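Local coordinates for protein rifamycin polyketide synthase (Amycolatopsis mediterranei, PDB 4LN9) that probably dehydrates a beta-hydroxy polyketide intermediate in the terminal module of the rifamycin synthase, through a dehydratase domain with a double hotdog fold, at residues A[171-176]-A[205-210]; A[212-217]-A[281-286]; A[241-246]-A[292-297]. All blocks are in the same frame, centred on the assembly; numbering follows the deposited sequence.

Contact 1 (A[171-176]-A[205-210])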
loop_
_atom_site.group_PDB
_atom_site.type_symbol
_atom_site.label_atom_id
_atom_site.label_comp_id
_atom_site.label_asym_id
_atom_site.label_seq_id
_atom_site.Cartn_x
_atom_site.Cartn_y
_atom_site.Cartn_z
ATOM N N PRO A 171 -18.138 -33.407 -28.396
ATOM C CA PRO A 171 -18.151 -32.115 -29.090
ATOM C C PRO A 171 -19.530 -31.812 -29.661
ATOM O O PRO A 171 -20.332 -32.727 -29.846
ATOM C CB PRO A 171 -17.153 -32.308 -30.242
ATOM C CG PRO A 171 -16.423 -33.579 -29.959
ATOM C CD PRO A 171 -17.333 -34.413 -29.109
ATOM N N PRO A 172 -19.796 -30.536 -29.980
ATOM C CA PRO A 172 -21.155 -30.209 -30.402
ATOM C C PRO A 172 -21.501 -30.798 -31.771
ATOM O O PRO A 172 -20.632 -30.896 -32.638
ATOM C CB PRO A 172 -21.140 -28.680 -30.452
ATOM C CG PRO A 172 -20.132 -28.295 -29.423
ATOM C CD PRO A 172 -19.049 -29.343 -29.534
ATOM N N PRO A 173 -22.731 -31.322 -31.908
ATOM C CA PRO A 173 -23.307 -31.756 -33.173
ATOM C C PRO A 173 -23.009 -30.824 -34.346
ATOM O O PRO A 173 -23.212 -29.613 -34.253
ATOM C CB PRO A 173 -24.801 -31.791 -32.865
ATOM C CG PRO A 173 -24.842 -32.233 -31.433
ATOM C CD PRO A 173 -23.593 -31.695 -30.771
ATOM N N GLU A 174 -22.473 -31.401 -35.419
ATOM C CA GLU A 174 -22.188 -30.674 -36.655
ATOM C C GLU A 174 -21.002 -29.717 -36.566
ATOM O O GLU A 174 -20.742 -28.963 -37.503
ATOM C CB GLU A 174 -23.426 -29.929 -37.161
ATOM C CG GLU A 174 -24.640 -30.817 -37.399
ATOM C CD GLU A 174 -25.529 -30.307 -38.517
ATOM O OE1 GLU A 174 -25.223 -29.236 -39.082
ATOM O OE2 GLU A 174 -26.512 -30.999 -38.857
ATOM N N ALA A 175 -20.284 -29.739 -35.448
ATOM C CA ALA A 175 -19.017 -29.019 -35.363
ATOM C C ALA A 175 -17.898 -29.864 -35.956
ATOM O O ALA A 175 -17.714 -31.019 -35.571
ATOM C CB ALA A 175 -18.703 -28.656 -33.919
ATOM N N LYS A 176 -17.164 -29.295 -36.907
ATOM C CA LYS A 176 -16.115 -30.029 -37.601
ATOM C C LYS A 176 -14.782 -29.830 -36.895
ATOM O O LYS A 176 -14.398 -28.698 -36.598
ATOM C CB LYS A 176 -16.010 -29.555 -39.052
ATOM C CG LYS A 176 -17.356 -29.328 -39.721
ATOM C CD LYS A 176 -17.440 -30.072 -41.043
ATOM C CE LYS A 176 -18.816 -30.686 -41.249
ATOM N NZ LYS A 176 -19.106 -31.752 -40.249
ATOM N N TRP A 205 -13.074 -27.407 -32.573
ATOM C CA TRP A 205 -14.093 -27.651 -33.595
ATOM C C TRP A 205 -14.696 -26.356 -34.031
ATOM O O TRP A 205 -14.816 -25.422 -33.236
ATOM C CB TRP A 205 -15.195 -28.563 -33.066
ATOM C CG TRP A 205 -14.699 -29.876 -32.519
ATOM C CD1 TRP A 205 -14.778 -31.132 -33.114
ATOM C CD2 TRP A 205 -14.167 -30.123 -31.177
ATOM N NE1 TRP A 205 -14.278 -32.097 -32.278
ATOM C CE2 TRP A 205 -13.889 -31.557 -31.101
ATOM C CE3 TRP A 205 -13.882 -29.323 -30.080
ATOM C CZ2 TRP A 205 -13.350 -32.138 -29.967
ATOM C CZ3 TRP A 205 -13.331 -29.919 -28.945
ATOM C CH2 TRP A 205 -13.096 -31.296 -28.883
ATOM N N ARG A 206 -15.213 -26.331 -35.254
ATOM C CA ARG A 206 -15.804 -25.120 -35.801
ATOM C C ARG A 206 -17.196 -25.396 -36.356
ATOM O O ARG A 206 -17.471 -26.485 -36.859
ATOM C CB ARG A 206 -14.906 -24.532 -36.892
ATOM C CG ARG A 206 -15.463 -23.277 -37.547
ATOM C CD ARG A 206 -14.710 -22.933 -38.824
ATOM N NE ARG A 206 -13.271 -22.825 -38.600
ATOM C CZ ARG A 206 -12.383 -23.732 -38.996
ATOM N NH1 ARG A 206 -12.787 -24.825 -39.631
ATOM N NH2 ARG A 206 -11.090 -23.538 -38.775
ATOM N N ARG A 207 -18.068 -24.398 -36.260
ATOM C CA ARG A 207 -19.460 -24.533 -36.671
ATOM C C ARG A 207 -19.944 -23.158 -37.140
ATOM O O ARG A 207 -19.530 -22.140 -36.587
ATOM C CB ARG A 207 -20.296 -25.006 -35.479
ATOM C CG ARG A 207 -21.712 -25.441 -35.814
ATOM C CD ARG A 207 -22.642 -25.155 -34.645
ATOM N NE ARG A 207 -22.967 -26.365 -33.895
ATOM C CZ ARG A 207 -23.548 -26.375 -32.700
ATOM N NH1 ARG A 207 -23.801 -25.234 -32.071
ATOM N NH2 ARG A 207 -23.888 -27.527 -32.138
ATOM N N GLY A 208 -20.634 -23.118 -38.278
ATOM C CA GLY A 208 -21.048 -21.843 -38.875
ATOM C C GLY A 208 -19.966 -21.226 -39.747
ATOM O O GLY A 208 -18.924 -21.841 -39.970
ATOM N N SER A 209 -20.206 -20.017 -40.255
ATOM C CA SER A 209 -19.310 -19.437 -41.256
ATOM C C SER A 209 -18.963 -17.957 -41.049
ATOM O O SER A 209 -17.790 -17.585 -41.079
ATOM C CB SER A 209 -19.829 -19.685 -42.674
ATOM O OG SER A 209 -18.783 -19.555 -43.626
ATOM N N GLY A 210 -19.982 -17.105 -40.985
ATOM C CA GLY A 210 -19.766 -15.659 -41.004
ATOM C C GLY A 210 -19.607 -15.063 -39.618
ATOM O O GLY A 210 -18.672 -15.397 -38.889
#

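Contact 2 (A[212-217]-A[281-286])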
loop_
_atom_site.group_PDB
_atom_site.type_symbol
_atom_site.label_atom_id
_atom_site.label_comp_id
_atom_site.label_asym_id
_atom_site.label_seq_id
_atom_site.Cartn_x
_atom_site.Cartn_y
_atom_site.Cartn_z
ATOM N N THR A 212 -21.699 -15.756 -37.559
ATOM C CA THR A 212 -22.424 -16.776 -36.817
ATOM C C THR A 212 -21.477 -17.929 -36.473
ATOM O O THR A 212 -21.889 -18.954 -35.929
ATOM C CB THR A 212 -23.631 -17.285 -37.629
ATOM O OG1 THR A 212 -24.350 -18.267 -36.873
ATOM C CG2 THR A 212 -23.174 -17.892 -38.947
ATOM N N THR A 213 -20.186 -17.688 -36.695
ATOM C CA THR A 213 -19.125 -18.630 -36.351
ATOM C C THR A 213 -19.093 -18.932 -34.853
ATOM O O THR A 213 -18.997 -18.019 -34.031
ATOM C CB THR A 213 -17.748 -18.078 -36.775
ATOM O OG1 THR A 213 -17.650 -18.074 -38.205
ATOM C CG2 THR A 213 -16.627 -18.930 -36.195
ATOM N N GLU A 214 -19.106 -20.218 -34.512
ATOM C CA GLU A 214 -18.768 -20.676 -33.163
ATOM C C GLU A 214 -17.463 -21.461 -33.196
ATOM O O GLU A 214 -17.275 -22.327 -34.050
ATOM C CB GLU A 214 -19.875 -21.582 -32.617
ATOM C CG GLU A 214 -21.253 -20.947 -32.564
ATOM C CD GLU A 214 -22.334 -21.948 -32.201
ATOM O OE1 GLU A 214 -22.721 -22.747 -33.078
ATOM O OE2 GLU A 214 -22.783 -21.948 -31.035
ATOM N N THR A 215 -16.596 -21.212 -32.218
ATOM C CA THR A 215 -15.409 -22.036 -32.011
ATOM C C THR A 215 -15.515 -22.795 -30.691
ATOM O O THR A 215 -15.737 -22.197 -29.639
ATOM C CB THR A 215 -14.130 -21.178 -31.991
ATOM O OG1 THR A 215 -14.008 -20.466 -33.229
ATOM C CG2 THR A 215 -12.899 -22.049 -31.788
ATOM N N PHE A 216 -15.375 -24.117 -30.758
ATOM C CA PHE A 216 -15.370 -24.958 -29.565
ATOM C C PHE A 216 -13.971 -25.520 -29.336
ATOM O O PHE A 216 -13.249 -25.799 -30.292
ATOM C CB PHE A 216 -16.376 -26.101 -29.729
ATOM C CG PHE A 216 -17.785 -25.636 -29.958
ATOM C CD1 PHE A 216 -18.520 -25.085 -28.921
ATOM C CD2 PHE A 216 -18.338 -25.651 -31.230
ATOM C CE1 PHE A 216 -19.803 -24.617 -29.133
ATOM C CE2 PHE A 216 -19.631 -25.209 -31.443
ATOM C CZ PHE A 216 -20.356 -24.668 -30.397
ATOM N N ALA A 217 -13.554 -25.615 -28.078
ATOM C CA ALA A 217 -12.222 -26.128 -27.787
ATOM C C ALA A 217 -12.146 -26.817 -26.436
ATOM O O ALA A 217 -12.906 -26.504 -25.519
ATOM C CB ALA A 217 -11.187 -25.018 -27.881
ATOM N N ARG A 281 -13.859 -26.830 -21.122
ATOM C CA ARG A 281 -14.528 -26.819 -22.418
ATOM C C ARG A 281 -15.054 -25.416 -22.682
ATOM O O ARG A 281 -15.635 -24.791 -21.795
ATOM C CB ARG A 281 -15.704 -27.799 -22.414
ATOM C CG ARG A 281 -15.332 -29.245 -22.132
ATOM C CD ARG A 281 -16.577 -30.119 -22.115
ATOM N NE ARG A 281 -16.335 -31.400 -21.459
ATOM C CZ ARG A 281 -17.250 -32.351 -21.296
ATOM N NH1 ARG A 281 -18.500 -32.158 -21.703
ATOM N NH2 ARG A 281 -16.925 -33.481 -20.683
ATOM N N VAL A 282 -14.800 -24.902 -23.880
ATOM C CA VAL A 282 -15.080 -23.503 -24.185
ATOM C C VAL A 282 -15.894 -23.342 -25.468
ATOM O O VAL A 282 -15.782 -24.150 -26.392
ATOM C CB VAL A 282 -13.783 -22.673 -24.280
ATOM C CG1 VAL A 282 -12.864 -22.986 -23.109
ATOM C CG2 VAL A 282 -13.078 -22.941 -25.600
ATOM N N ARG A 283 -16.827 -22.390 -25.447
ATOM C CA ARG A 283 -17.462 -21.889 -26.669
ATOM C C ARG A 283 -17.122 -20.416 -26.871
ATOM O O ARG A 283 -17.361 -19.591 -25.989
ATOM C CB ARG A 283 -18.986 -22.059 -26.604
ATOM C CG ARG A 283 -19.730 -21.395 -27.756
ATOM C CD ARG A 283 -21.238 -21.441 -27.555
ATOM N NE ARG A 283 -21.969 -20.877 -28.689
ATOM C CZ ARG A 283 -22.348 -19.605 -28.776
ATOM N NH1 ARG A 283 -22.036 -18.752 -27.810
ATOM N NH2 ARG A 283 -23.050 -19.188 -29.822
ATOM N N VAL A 284 -16.549 -20.094 -28.026
ATOM C CA VAL A 284 -16.246 -18.708 -28.363
ATOM C C VAL A 284 -17.049 -18.255 -29.579
ATOM O O VAL A 284 -17.098 -18.952 -30.592
ATOM C CB VAL A 284 -14.740 -18.502 -28.626
ATOM C CG1 VAL A 284 -14.462 -17.059 -29.016
ATOM C CG2 VAL A 284 -13.932 -18.884 -27.394
ATOM N N ALA A 285 -17.753 -17.134 -29.440
ATOM C CA ALA A 285 -18.575 -16.604 -30.528
ATOM C C ALA A 285 -18.363 -15.110 -30.768
ATOM O O ALA A 285 -17.641 -14.447 -30.022
ATOM C CB ALA A 285 -20.047 -16.901 -30.278
ATOM N N LYS A 286 -19.066 -14.574 -31.764
ATOM C CA LYS A 286 -18.942 -13.166 -32.145
ATOM C C LYS A 286 -20.265 -12.427 -31.961
ATOM O O LYS A 286 -21.162 -12.536 -32.798
ATOM C CB LYS A 286 -18.496 -13.050 -33.604
ATOM C CG LYS A 286 -17.012 -13.286 -33.822
ATOM C CD LYS A 286 -16.768 -14.295 -34.933
ATOM C CE LYS A 286 -15.279 -14.454 -35.218
ATOM N NZ LYS A 286 -14.978 -15.797 -35.810
HETATM O O HOH W 1 -15.630 -18.038 -33.185
HETATM O O HOH W 2 -20.520 -16.053 -33.954
#

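Contact 3 (A[241-246]-A[292-297])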
loop_
_atom_site.group_PDB
_atom_site.type_symbol
_atom_site.label_atom_id
_atom_site.label_comp_id
_atom_site.label_asym_id
_atom_site.label_seq_id
_atom_site.Cartn_x
_atom_site.Cartn_y
_atom_site.Cartn_z
ATOM N N ALA A 241 -5.498 -19.265 -23.561
ATOM C CA ALA A 241 -5.699 -20.355 -24.509
ATOM C C ALA A 241 -7.172 -20.491 -24.878
ATOM O O ALA A 241 -7.509 -20.779 -26.026
ATOM C CB ALA A 241 -5.170 -21.663 -23.939
ATOM N N ALA A 242 -8.047 -20.276 -23.900
ATOM C CA ALA A 242 -9.484 -20.311 -24.149
ATOM C C ALA A 242 -9.840 -19.381 -25.302
ATOM O O ALA A 242 -10.511 -19.786 -26.248
ATOM C CB ALA A 242 -10.253 -19.923 -22.894
ATOM N N LEU A 243 -9.199 -18.212 -25.321
ATOM C CA LEU A 243 -9.496 -17.200 -26.330
ATOM C C LEU A 243 -8.666 -17.372 -27.605
ATOM O O LEU A 243 -9.159 -17.133 -28.709
ATOM C CB LEU A 243 -9.303 -15.796 -25.753
ATOM C CG LEU A 243 -10.309 -15.359 -24.685
ATOM C CD1 LEU A 243 -9.774 -14.173 -23.899
ATOM C CD2 LEU A 243 -11.655 -15.029 -25.313
ATOM N N HIS A 244 -7.411 -17.786 -27.457
ATOM C CA HIS A 244 -6.532 -17.914 -28.619
ATOM C C HIS A 244 -6.731 -19.187 -29.408
ATOM O O HIS A 244 -6.310 -19.267 -30.565
ATOM C CB HIS A 244 -5.060 -17.659 -28.266
ATOM C CG HIS A 244 -4.365 -18.827 -27.593
ATOM N ND1 HIS A 244 -3.526 -18.653 -26.553
ATOM C CD2 HIS A 244 -4.199 -20.149 -28.005
ATOM C CE1 HIS A 244 -2.949 -19.829 -26.237
ATOM N NE2 HIS A 244 -3.376 -20.749 -27.116
ATOM N N SER A 245 -7.673 -20.011 -28.941
ATOM C CA SER A 245 -8.189 -21.117 -29.745
ATOM C C SER A 245 -8.755 -20.642 -31.084
ATOM O O SER A 245 -8.638 -21.337 -32.094
ATOM C CB SER A 245 -9.250 -21.900 -28.967
ATOM O OG SER A 245 -10.451 -21.156 -28.855
ATOM N N THR A 246 -9.298 -19.428 -31.104
ATOM C CA THR A 246 -9.815 -18.838 -32.339
ATOM C C THR A 246 -8.702 -18.590 -33.354
ATOM O O THR A 246 -8.916 -18.688 -34.563
ATOM C CB THR A 246 -10.562 -17.515 -32.076
ATOM O OG1 THR A 246 -9.715 -16.615 -31.349
ATOM C CG2 THR A 246 -11.834 -17.767 -31.280
ATOM N N LEU A 292 -15.413 -10.794 -29.433
ATOM C CA LEU A 292 -15.601 -12.180 -29.003
ATOM C C LEU A 292 -16.436 -12.237 -27.724
ATOM O O LEU A 292 -16.336 -11.352 -26.873
ATOM C CB LEU A 292 -14.246 -12.839 -28.741
ATOM C CG LEU A 292 -13.302 -13.021 -29.927
ATOM C CD1 LEU A 292 -11.999 -13.645 -29.450
ATOM C CD2 LEU A 292 -13.951 -13.884 -30.997
ATOM N N SER A 293 -17.174 -13.326 -27.542
ATOM C CA SER A 293 -17.730 -13.668 -26.236
ATOM C C SER A 293 -17.273 -15.071 -25.865
ATOM O O SER A 293 -16.871 -15.841 -26.734
ATOM C CB SER A 293 -19.260 -13.614 -26.281
ATOM O OG SER A 293 -19.776 -14.595 -27.164
ATOM N N LEU A 294 -17.223 -15.364 -24.571
ATOM C CA LEU A 294 -16.697 -16.643 -24.113
ATOM C C LEU A 294 -17.562 -17.206 -22.992
ATOM O O LEU A 294 -18.055 -16.464 -22.142
ATOM C CB LEU A 294 -15.245 -16.494 -23.645
ATOM C CG LEU A 294 -14.633 -17.660 -22.864
ATOM C CD1 LEU A 294 -14.392 -18.854 -23.775
ATOM C CD2 LEU A 294 -13.338 -17.235 -22.186
ATOM N N GLU A 295 -17.839 -18.507 -23.070
ATOM C CA GLU A 295 -18.351 -19.266 -21.931
ATOM C C GLU A 295 -17.504 -20.524 -21.798
ATOM O O GLU A 295 -17.162 -21.154 -22.799
ATOM C CB GLU A 295 -19.823 -19.646 -22.161
ATOM C CG GLU A 295 -20.517 -20.289 -20.964
ATOM C CD GLU A 295 -22.029 -20.389 -21.132
ATOM O OE1 GLU A 295 -22.483 -20.938 -22.160
ATOM O OE2 GLU A 295 -22.765 -19.962 -20.214
ATOM N N ALA A 296 -17.062 -20.819 -20.580
ATOM C CA ALA A 296 -16.214 -21.979 -20.349
ATOM C C ALA A 296 -16.659 -22.735 -19.103
ATOM O O ALA A 296 -17.096 -22.131 -18.123
ATOM C CB ALA A 296 -14.756 -21.560 -20.232
ATOM N N VAL A 297 -16.701 -24.062 -19.212
ATOM C CA VAL A 297 -17.044 -24.926 -18.085
ATOM C C VAL A 297 -15.888 -25.868 -17.759
ATOM O O VAL A 297 -14.996 -26.073 -18.583
ATOM C CB VAL A 297 -18.313 -25.764 -18.365
ATOM C CG1 VAL A 297 -19.520 -24.862 -18.578
ATOM C CG2 VAL A 297 -18.104 -26.683 -19.562
#

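Contact 1 (A[171-176]-A[205-210])
Arg207 reaches from the end of strand 201-207 to the proline-rich turn at 171-176. Arg207 CB lies 4.3 Å from Ala175 CB, and Arg207 CG lies 4.0 Å from Glu174 O. With CG anti to the backbone N (chi1 -169°) and bends at chi2 and chi3, the chain curls back until the guanidinium presents its NE/NH2 edge to Pro173. There Pro173 O takes two bonds, from Arg207 NH2 at 3.0 Å and from Arg207 NE at 3.3 Å. It lies 4° out of the guanidinium plane, so both N-H groups converge on it edge-on; NH2 meets a lone pair in the carbonyl plane, while NE comes nearly along the C=O axis. Arg207 NH2 also brushes Pro172 CB at 3.4 Å. The remaining nitrogen, NH1, forms a salt bridge with Glu214 of the adjacent strand, so the long, forked arginine ties the turn to the sheet.

Pro172 to Ala175 form a type II beta turn. Pro173 suits its second position because the ring fixes phi near the value required, and Glu174 takes the third with a positive phi. Beyond the turn, Lys176 and Arg206 make an antiparallel hydrogen-bonded pair, Lys176 N giving to Arg206 O at 2.8 Å and Arg206 N to Lys176 O. Small Ala175 fits its CB against Trp205 CB at 3.6 Å.

Pro171, preceded by a cis peptide bond, sets CB over one face of the Trp205 indole, in a CH-pi contact 3.6 Å from the centroid of the five-membered ring and 18° off its normal; the proline ring is inclined to the indole, with CG close to CZ2. Trp170 meets the same tryptophan edge-to-face. The arrangement is that of an edge strand, 176-178, added to an antiparallel sheet and led in by a proline turn packed against its neighbour.

Contact 2 (A[212-217]-A[281-286])
Two neighbouring strands of an antiparallel hotdog sheet, 214-220 and 279-285, pair here, their short axes 4.7 Å apart at 163°. Thr215 and Val284 form a hydrogen-bonded pair with two nearly straight bonds, Thr215 N to Val284 O and Val284 N to Thr215 O, both 2.8 Å. Ala217 and Val282 form the next such pair, the small CB of Ala217 resting 3.6 Å from Val282 CG2.

On the face bearing Glu214, Phe216 and Arg283, the arginine runs out extended from CG to NE and grips one carboxylate oxygen: Glu214 OE2 receives Arg283 NE at 2.7 Å on its anti lone pair and Arg283 NH2 at 3.0 Å. The oxygen lies in the guanidinium plane, yet the carboxylate is turned 71° from it. The aliphatic part of Arg283 lies alongside the phenyl group, with Arg283 CG 3.5 Å from Phe216 CE1. Beside the Thr215-Val284 pair, a water donates to Val284 O at 3.1 Å and is hydrogen-bonded to Thr215 OG1 at 2.9 Å.

Helix 236-251 covers the face of Thr215, Ala217 and Val284, whereas Pro172 and Phe165 pack on Phe216; strands 201-207 and 291-297 flank the pair.

Contact 3 (A[241-246]-A[292-297])
Ala242 turns its methyl toward strand 292-297 and meets Leu294, CB to CD2 at 4.2 Å. A small residue is apt at this point of the helix, because its short side chain is enough to meet the tip of the leucine reaching in from the strand. Leu243, next in sequence, starts off to one flank, and its branched end then swings in to lie between two leucines of the strand. Its CG stands anti to the carbonyl carbon (chi1 -69°), which brings Leu243 CD2 within 4.2 Å of Leu294 CD2 and 4.4 Å of Leu292 CD1. One methyl of Leu294 thus serves both Ala242 and Leu243.

His244 faces away from the strand, its ring nitrogens hydrogen-bonded to Asp240 and Tyr184. Ser245 points to another side of the helix from His244 and packs on Thr215 and Ala217 of strand 214-220, while its OG returns a bond to Ala242 O. Thr246 completes the contact: OG1 approaches Leu292 CD1 at 4.2 Å, while its hydroxyl is satisfied within the helix by donating to Leu243 O at 2.7 Å, so a polar group can sit beside leucine.

No hydrogen bond crosses between the segments, whose short axes are 9.8 Å apart at closest approach and 129° apart in direction. Leu307 and Leu310 of the next strand extend the apolar layer. A curved antiparallel sheet wrapped round a central helix is the hallmark of the hotdog fold.

Overall arrangement
The three contacts follow one another across one hotdog unit, from its sheet edge to its central helix. Contact 1 joins contact 2, about 8 Å away between centres, through the backbone bond Trp205 N to Phe216 O (2.8 Å) and by way of Glu214, shared by Arg207 and Arg283. Contact 2 meets contact 3, about 7 Å away between centres, where Ala285 O receives Ser293 N at 2.8 Å and Val284 CG1 packs on Thr246 CG2. Contacts 1 and 3 do not touch, their nearest atoms being about 7 Å apart. In dehydratases of this family the catalytic aspartate lies on the central helix of the second hotdog; Asp240 is probably that residue, and since 241-246 starts directly after it, contact 3 probably lies close to the active site.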